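PDB 4GNX: putative uncharacterized protein, which binds single-stranded DNA through OB-fold domains, as a subunit of the three-chain replication protein A complex. Local coordinates for residues C[118-131]-C[200-214]. Residues are numbered along the deposited sequence; the frame is centred on the assembly and turned at random.
Sequences KYEFVRINELESVE and AFKGVKVGDFGGRSL. With nucleotides of chain G.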
# COMPACT_ATOMS: atom_id res chain seq x y z
N LYS C 118 22.93 -8.40 -16.20
CA LYS C 118 22.26 -9.63 -16.59
C LYS C 118 20.80 -9.42 -16.84
O LYS C 118 20.16 -8.56 -16.25
CB LYS C 118 22.42 -10.69 -15.51
CG LYS C 118 23.73 -11.44 -15.60
CD LYS C 118 23.68 -12.71 -14.77
CE LYS C 118 24.69 -13.72 -15.30
NZ LYS C 118 24.42 -15.10 -14.83
N TYR C 119 20.24 -10.26 -17.69
CA TYR C 119 18.88 -10.06 -18.08
C TYR C 119 18.08 -11.31 -17.79
O TYR C 119 18.54 -12.42 -18.04
CB TYR C 119 18.83 -9.69 -19.56
CG TYR C 119 19.31 -8.27 -19.85
CD1 TYR C 119 20.67 -7.99 -20.04
CD2 TYR C 119 18.41 -7.22 -19.95
CE1 TYR C 119 21.11 -6.70 -20.32
CE2 TYR C 119 18.83 -5.93 -20.22
CZ TYR C 119 20.18 -5.67 -20.41
OH TYR C 119 20.59 -4.38 -20.68
N GLU C 120 16.91 -11.11 -17.21
CA GLU C 120 15.94 -12.18 -17.05
C GLU C 120 14.71 -11.83 -17.87
O GLU C 120 13.76 -11.20 -17.37
CB GLU C 120 15.60 -12.43 -15.58
CG GLU C 120 16.58 -13.35 -14.86
CD GLU C 120 17.70 -12.62 -14.13
OE1 GLU C 120 18.17 -11.57 -14.63
OE2 GLU C 120 18.13 -13.10 -13.05
N PHE C 121 14.75 -12.22 -19.13
CA PHE C 121 13.75 -11.78 -20.08
C PHE C 121 12.42 -12.50 -19.96
O PHE C 121 12.36 -13.71 -19.79
CB PHE C 121 14.26 -11.91 -21.51
CG PHE C 121 15.24 -10.85 -21.89
CD1 PHE C 121 14.92 -9.52 -21.72
CD2 PHE C 121 16.46 -11.19 -22.43
CE1 PHE C 121 15.82 -8.52 -22.08
CE2 PHE C 121 17.37 -10.21 -22.79
CZ PHE C 121 17.04 -8.87 -22.62
N VAL C 122 11.37 -11.71 -20.06
CA VAL C 122 10.01 -12.21 -20.13
C VAL C 122 9.54 -11.98 -21.56
O VAL C 122 9.59 -10.84 -22.06
CB VAL C 122 9.11 -11.46 -19.13
CG1 VAL C 122 7.67 -11.97 -19.20
CG2 VAL C 122 9.65 -11.57 -17.71
N ARG C 123 9.11 -13.05 -22.22
CA ARG C 123 8.55 -12.94 -23.57
C ARG C 123 7.23 -12.19 -23.48
O ARG C 123 6.49 -12.36 -22.52
CB ARG C 123 8.34 -14.32 -24.22
CG ARG C 123 9.48 -15.30 -24.00
CD ARG C 123 9.96 -15.98 -25.29
NE ARG C 123 10.49 -15.01 -26.25
CZ ARG C 123 11.62 -14.32 -26.10
NH1 ARG C 123 12.38 -14.47 -25.02
NH2 ARG C 123 12.00 -13.46 -27.04
N ILE C 124 6.96 -11.35 -24.48
CA ILE C 124 5.74 -10.52 -24.53
C ILE C 124 4.44 -11.30 -24.23
O ILE C 124 3.53 -10.77 -23.58
CB ILE C 124 5.59 -9.78 -25.89
CG1 ILE C 124 6.92 -9.16 -26.36
CG2 ILE C 124 4.46 -8.77 -25.86
CD1 ILE C 124 7.45 -8.04 -25.52
N ASN C 125 4.34 -12.54 -24.71
CA ASN C 125 3.16 -13.37 -24.42
C ASN C 125 3.05 -13.84 -22.96
O ASN C 125 1.98 -14.25 -22.51
CB ASN C 125 3.04 -14.55 -25.40
CG ASN C 125 4.37 -15.20 -25.72
OD1 ASN C 125 5.31 -14.54 -26.19
ND2 ASN C 125 4.46 -16.50 -25.48
N GLU C 126 4.15 -13.76 -22.21
CA GLU C 126 4.19 -14.25 -20.83
C GLU C 126 3.86 -13.16 -19.80
O GLU C 126 3.58 -13.45 -18.63
CB GLU C 126 5.55 -14.88 -20.53
CG GLU C 126 6.10 -15.73 -21.68
CD GLU C 126 7.22 -16.68 -21.27
OE1 GLU C 126 8.23 -16.20 -20.69
OE2 GLU C 126 7.09 -17.90 -21.55
N LEU C 127 3.88 -11.90 -20.25
CA LEU C 127 3.69 -10.73 -19.39
C LEU C 127 2.41 -10.76 -18.60
O LEU C 127 2.34 -10.20 -17.51
CB LEU C 127 3.70 -9.45 -20.22
CG LEU C 127 5.02 -9.01 -20.86
CD1 LEU C 127 4.75 -8.00 -21.96
CD2 LEU C 127 5.98 -8.44 -19.83
N GLU C 128 1.39 -11.40 -19.15
CA GLU C 128 0.10 -11.45 -18.47
C GLU C 128 0.18 -12.26 -17.17
O GLU C 128 -0.73 -12.19 -16.35
CB GLU C 128 -1.01 -11.95 -19.41
CG GLU C 128 -0.64 -13.14 -20.29
CD GLU C 128 -1.75 -13.51 -21.27
OE1 GLU C 128 -2.39 -12.60 -21.85
OE2 GLU C 128 -1.96 -14.73 -21.49
N SER C 129 1.27 -13.00 -16.99
CA SER C 129 1.51 -13.74 -15.75
C SER C 129 2.28 -12.93 -14.68
O SER C 129 2.24 -13.26 -13.50
CB SER C 129 2.23 -15.07 -16.04
OG SER C 129 3.56 -14.84 -16.48
N VAL C 130 2.97 -11.88 -15.12
CA VAL C 130 3.62 -10.91 -14.22
C VAL C 130 2.55 -9.97 -13.66
O VAL C 130 1.69 -9.50 -14.40
CB VAL C 130 4.66 -10.04 -14.97
CG1 VAL C 130 5.29 -9.01 -14.03
CG2 VAL C 130 5.72 -10.90 -15.64
N GLU C 131 2.61 -9.68 -12.37
CA GLU C 131 1.63 -8.78 -11.77
C GLU C 131 2.02 -7.32 -11.90
O GLU C 131 3.20 -6.98 -12.03
CB GLU C 131 1.35 -9.15 -10.32
CG GLU C 131 2.61 -9.41 -9.51
CD GLU C 131 2.40 -10.48 -8.46
OE1 GLU C 131 1.42 -10.37 -7.68
OE2 GLU C 131 3.20 -11.45 -8.43
N ALA C 200 16.32 -3.68 -26.04
CA ALA C 200 16.45 -4.50 -24.83
C ALA C 200 16.22 -3.67 -23.58
O ALA C 200 16.89 -2.65 -23.36
CB ALA C 200 17.81 -5.17 -24.80
N PHE C 201 15.28 -4.10 -22.74
CA PHE C 201 14.92 -3.33 -21.56
C PHE C 201 15.24 -4.02 -20.24
O PHE C 201 14.90 -5.20 -20.04
CB PHE C 201 13.44 -2.98 -21.62
CG PHE C 201 13.09 -1.99 -22.68
CD1 PHE C 201 12.83 -2.41 -23.98
CD2 PHE C 201 13.04 -0.63 -22.40
CE1 PHE C 201 12.52 -1.49 -24.98
CE2 PHE C 201 12.73 0.29 -23.39
CZ PHE C 201 12.47 -0.14 -24.69
N LYS C 202 15.91 -3.27 -19.35
CA LYS C 202 16.18 -3.73 -17.98
C LYS C 202 15.36 -2.92 -16.98
O LYS C 202 15.34 -1.68 -17.02
CB LYS C 202 17.67 -3.66 -17.64
CG LYS C 202 18.17 -4.85 -16.82
CD LYS C 202 18.01 -4.62 -15.33
CE LYS C 202 17.39 -5.83 -14.64
NZ LYS C 202 18.08 -7.10 -14.96
N GLY C 203 14.67 -3.62 -16.09
CA GLY C 203 13.88 -3.00 -15.02
C GLY C 203 12.80 -2.09 -15.55
O GLY C 203 12.95 -0.87 -15.54
N VAL C 204 11.70 -2.68 -16.00
CA VAL C 204 10.61 -1.93 -16.60
C VAL C 204 9.35 -2.20 -15.78
O VAL C 204 9.18 -3.30 -15.25
CB VAL C 204 10.46 -2.36 -18.07
CG1 VAL C 204 9.10 -2.00 -18.65
CG2 VAL C 204 11.56 -1.72 -18.89
N LYS C 205 8.49 -1.19 -15.64
CA LYS C 205 7.25 -1.33 -14.87
C LYS C 205 6.16 -1.97 -15.70
O LYS C 205 5.93 -1.57 -16.83
CB LYS C 205 6.77 0.02 -14.33
CG LYS C 205 5.68 -0.14 -13.26
CD LYS C 205 4.99 1.17 -12.89
CE LYS C 205 4.32 1.84 -14.09
NZ LYS C 205 3.59 3.07 -13.69
N VAL C 206 5.48 -2.96 -15.12
CA VAL C 206 4.32 -3.59 -15.74
C VAL C 206 3.02 -2.93 -15.28
O VAL C 206 2.64 -3.03 -14.10
CB VAL C 206 4.27 -5.10 -15.44
CG1 VAL C 206 2.97 -5.72 -15.96
CG2 VAL C 206 5.48 -5.81 -16.04
N GLY C 207 2.35 -2.24 -16.20
CA GLY C 207 1.00 -1.71 -15.97
C GLY C 207 -0.05 -2.62 -16.58
O GLY C 207 0.26 -3.48 -17.42
N ASP C 208 -1.30 -2.44 -16.16
CA ASP C 208 -2.39 -3.30 -16.63
C ASP C 208 -3.33 -2.60 -17.61
O ASP C 208 -4.36 -3.15 -18.00
CB ASP C 208 -3.15 -3.89 -15.44
CG ASP C 208 -4.12 -2.91 -14.83
OD1 ASP C 208 -5.13 -3.37 -14.26
OD2 ASP C 208 -3.89 -1.68 -14.92
N PHE C 209 -2.97 -1.39 -18.02
CA PHE C 209 -3.73 -0.64 -19.02
C PHE C 209 -3.66 -1.37 -20.37
O PHE C 209 -2.60 -1.47 -20.99
CB PHE C 209 -3.20 0.82 -19.13
CG PHE C 209 -4.01 1.72 -20.03
CD1 PHE C 209 -5.33 2.04 -19.73
CD2 PHE C 209 -3.44 2.29 -21.16
CE1 PHE C 209 -6.07 2.88 -20.55
CE2 PHE C 209 -4.18 3.14 -21.99
CZ PHE C 209 -5.49 3.43 -21.68
N GLY C 210 -4.81 -1.90 -20.80
CA GLY C 210 -4.88 -2.69 -22.02
C GLY C 210 -4.38 -4.09 -21.74
O GLY C 210 -3.55 -4.62 -22.49
N GLY C 211 -4.88 -4.68 -20.66
CA GLY C 211 -4.48 -6.02 -20.23
C GLY C 211 -3.10 -6.01 -19.60
O GLY C 211 -2.95 -6.32 -18.41
N ARG C 212 -2.10 -5.67 -20.42
CA ARG C 212 -0.71 -5.51 -19.99
C ARG C 212 -0.01 -4.46 -20.84
O ARG C 212 -0.12 -4.46 -22.06
CB ARG C 212 0.04 -6.84 -20.08
CG ARG C 212 -0.25 -7.82 -18.95
CD ARG C 212 0.37 -7.34 -17.66
NE ARG C 212 0.20 -8.28 -16.55
CZ ARG C 212 -0.86 -8.32 -15.75
NH1 ARG C 212 -1.87 -7.48 -15.92
NH2 ARG C 212 -0.90 -9.21 -14.77
N SER C 213 0.70 -3.55 -20.17
CA SER C 213 1.49 -2.52 -20.83
C SER C 213 2.71 -2.15 -19.99
O SER C 213 2.77 -2.46 -18.79
CB SER C 213 0.65 -1.29 -21.15
OG SER C 213 0.11 -0.72 -19.97
N LEU C 214 3.67 -1.48 -20.62
CA LEU C 214 4.96 -1.20 -20.01
C LEU C 214 5.28 0.27 -19.87
O LEU C 214 4.82 1.10 -20.66
CB LEU C 214 6.08 -1.89 -20.78
CG LEU C 214 5.96 -3.41 -20.88
CD1 LEU C 214 7.01 -3.97 -21.83
CD2 LEU C 214 6.03 -4.06 -19.51
P DT G 8 -3.42 11.17 -19.52
OP1 DT G 8 -3.42 11.95 -20.78
OP2 DT G 8 -3.97 11.78 -18.28
O5' DT G 8 -4.14 9.77 -19.77
C5' DT G 8 -4.17 9.18 -21.08
C4' DT G 8 -4.92 7.87 -21.04
O4' DT G 8 -4.21 6.94 -20.19
C3' DT G 8 -6.31 7.96 -20.42
O3' DT G 8 -7.29 8.52 -21.31
C2' DT G 8 -6.53 6.54 -19.95
C1' DT G 8 -5.14 6.15 -19.45
N1 DT G 8 -4.91 6.39 -18.00
C2 DT G 8 -4.76 5.29 -17.18
O2 DT G 8 -4.81 4.14 -17.58
N3 DT G 8 -4.54 5.60 -15.86
C4 DT G 8 -4.47 6.85 -15.29
O4 DT G 8 -4.27 6.97 -14.08
C5 DT G 8 -4.64 7.96 -16.21
C7 DT G 8 -4.57 9.36 -15.68
C6 DT G 8 -4.84 7.67 -17.50
P DT G 6 4.95 6.12 -11.99
OP1 DT G 6 4.12 5.55 -10.91
OP2 DT G 6 5.42 5.24 -13.09
O5' DT G 6 4.15 7.35 -12.63
C5' DT G 6 3.34 8.22 -11.80
C4' DT G 6 3.28 9.61 -12.39
O4' DT G 6 4.61 10.14 -12.60
C3' DT G 6 2.55 9.74 -13.72
O3' DT G 6 1.62 10.82 -13.66
C2' DT G 6 3.65 9.95 -14.74
C1' DT G 6 4.79 10.57 -13.94
N1 DT G 6 6.14 10.14 -14.38
C2 DT G 6 7.01 11.08 -14.89
O2 DT G 6 6.72 12.26 -15.00
N3 DT G 6 8.23 10.59 -15.26
C4 DT G 6 8.66 9.28 -15.17
O4 DT G 6 9.80 8.98 -15.55
C5 DT G 6 7.71 8.34 -14.63
C7 DT G 6 8.09 6.90 -14.49
C6 DT G 6 6.51 8.82 -14.26
P DT G 7 0.07 10.46 -13.77
OP1 DT G 7 -0.74 11.65 -13.40
OP2 DT G 7 -0.14 9.18 -13.05
O5' DT G 7 -0.07 10.20 -15.34
C5' DT G 7 0.26 11.24 -16.29
C4' DT G 7 -0.09 10.81 -17.70
O4' DT G 7 0.74 9.70 -18.10
C3' DT G 7 -1.53 10.34 -17.91
O3' DT G 7 -1.92 10.70 -19.24
C2' DT G 7 -1.42 8.83 -17.77
C1' DT G 7 -0.06 8.55 -18.38
N1 DT G 7 0.67 7.37 -17.85
C2 DT G 7 1.24 6.52 -18.77
O2 DT G 7 1.13 6.67 -19.97
N3 DT G 7 1.93 5.47 -18.22
C4 DT G 7 2.13 5.21 -16.88
O4 DT G 7 2.77 4.22 -16.54
C5 DT G 7 1.51 6.14 -15.97
C7 DT G 7 1.65 5.93 -14.50
C6 DT G 7 0.83 7.17 -16.50
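On the beta-barrel of the second OB-fold, the 3-10 turn 127-129, in the loop leading into strand 135-152, packs beside the hairpin of strands 198-207 and 213-217, and R212 ties the two together. R212 NE donates to L127 O (3.0 Å), coming from above that carbonyl's plane, while V130 N reaches the same oxygen from the opposite face. V130 O lies near the guanidinium plane and takes weak bonds from NE (2.9 Å) and NH2. The bend at chi2 (-72°) carries the arginine chain alongside the turn, and NH1 donates to G211 O (3.0 Å), a third carbonyl that limits rotation of the group. Next to these bonds V130 CG1 meets V206 CG2 at 3.8 Å, and the CD2 methyls of L127 and L214 approach more loosely. Farther along, Y119 lays CE2 against K202 CB (3.6 Å); the bent lysine chain brings NZ to a salt bridge with D137 and a weak hydrogen bond to K118 O (2.8 Å). The same hairpin touches the DNA of chain G: K205 NZ donates hydrogen bonds to DT6 OP2 (2.9 Å) and DT7 O4, and F209 sets one ring face against the DT8 sugar, an aromatic contact characteristic of the DNA-binding groove of replication protein A OB-folds.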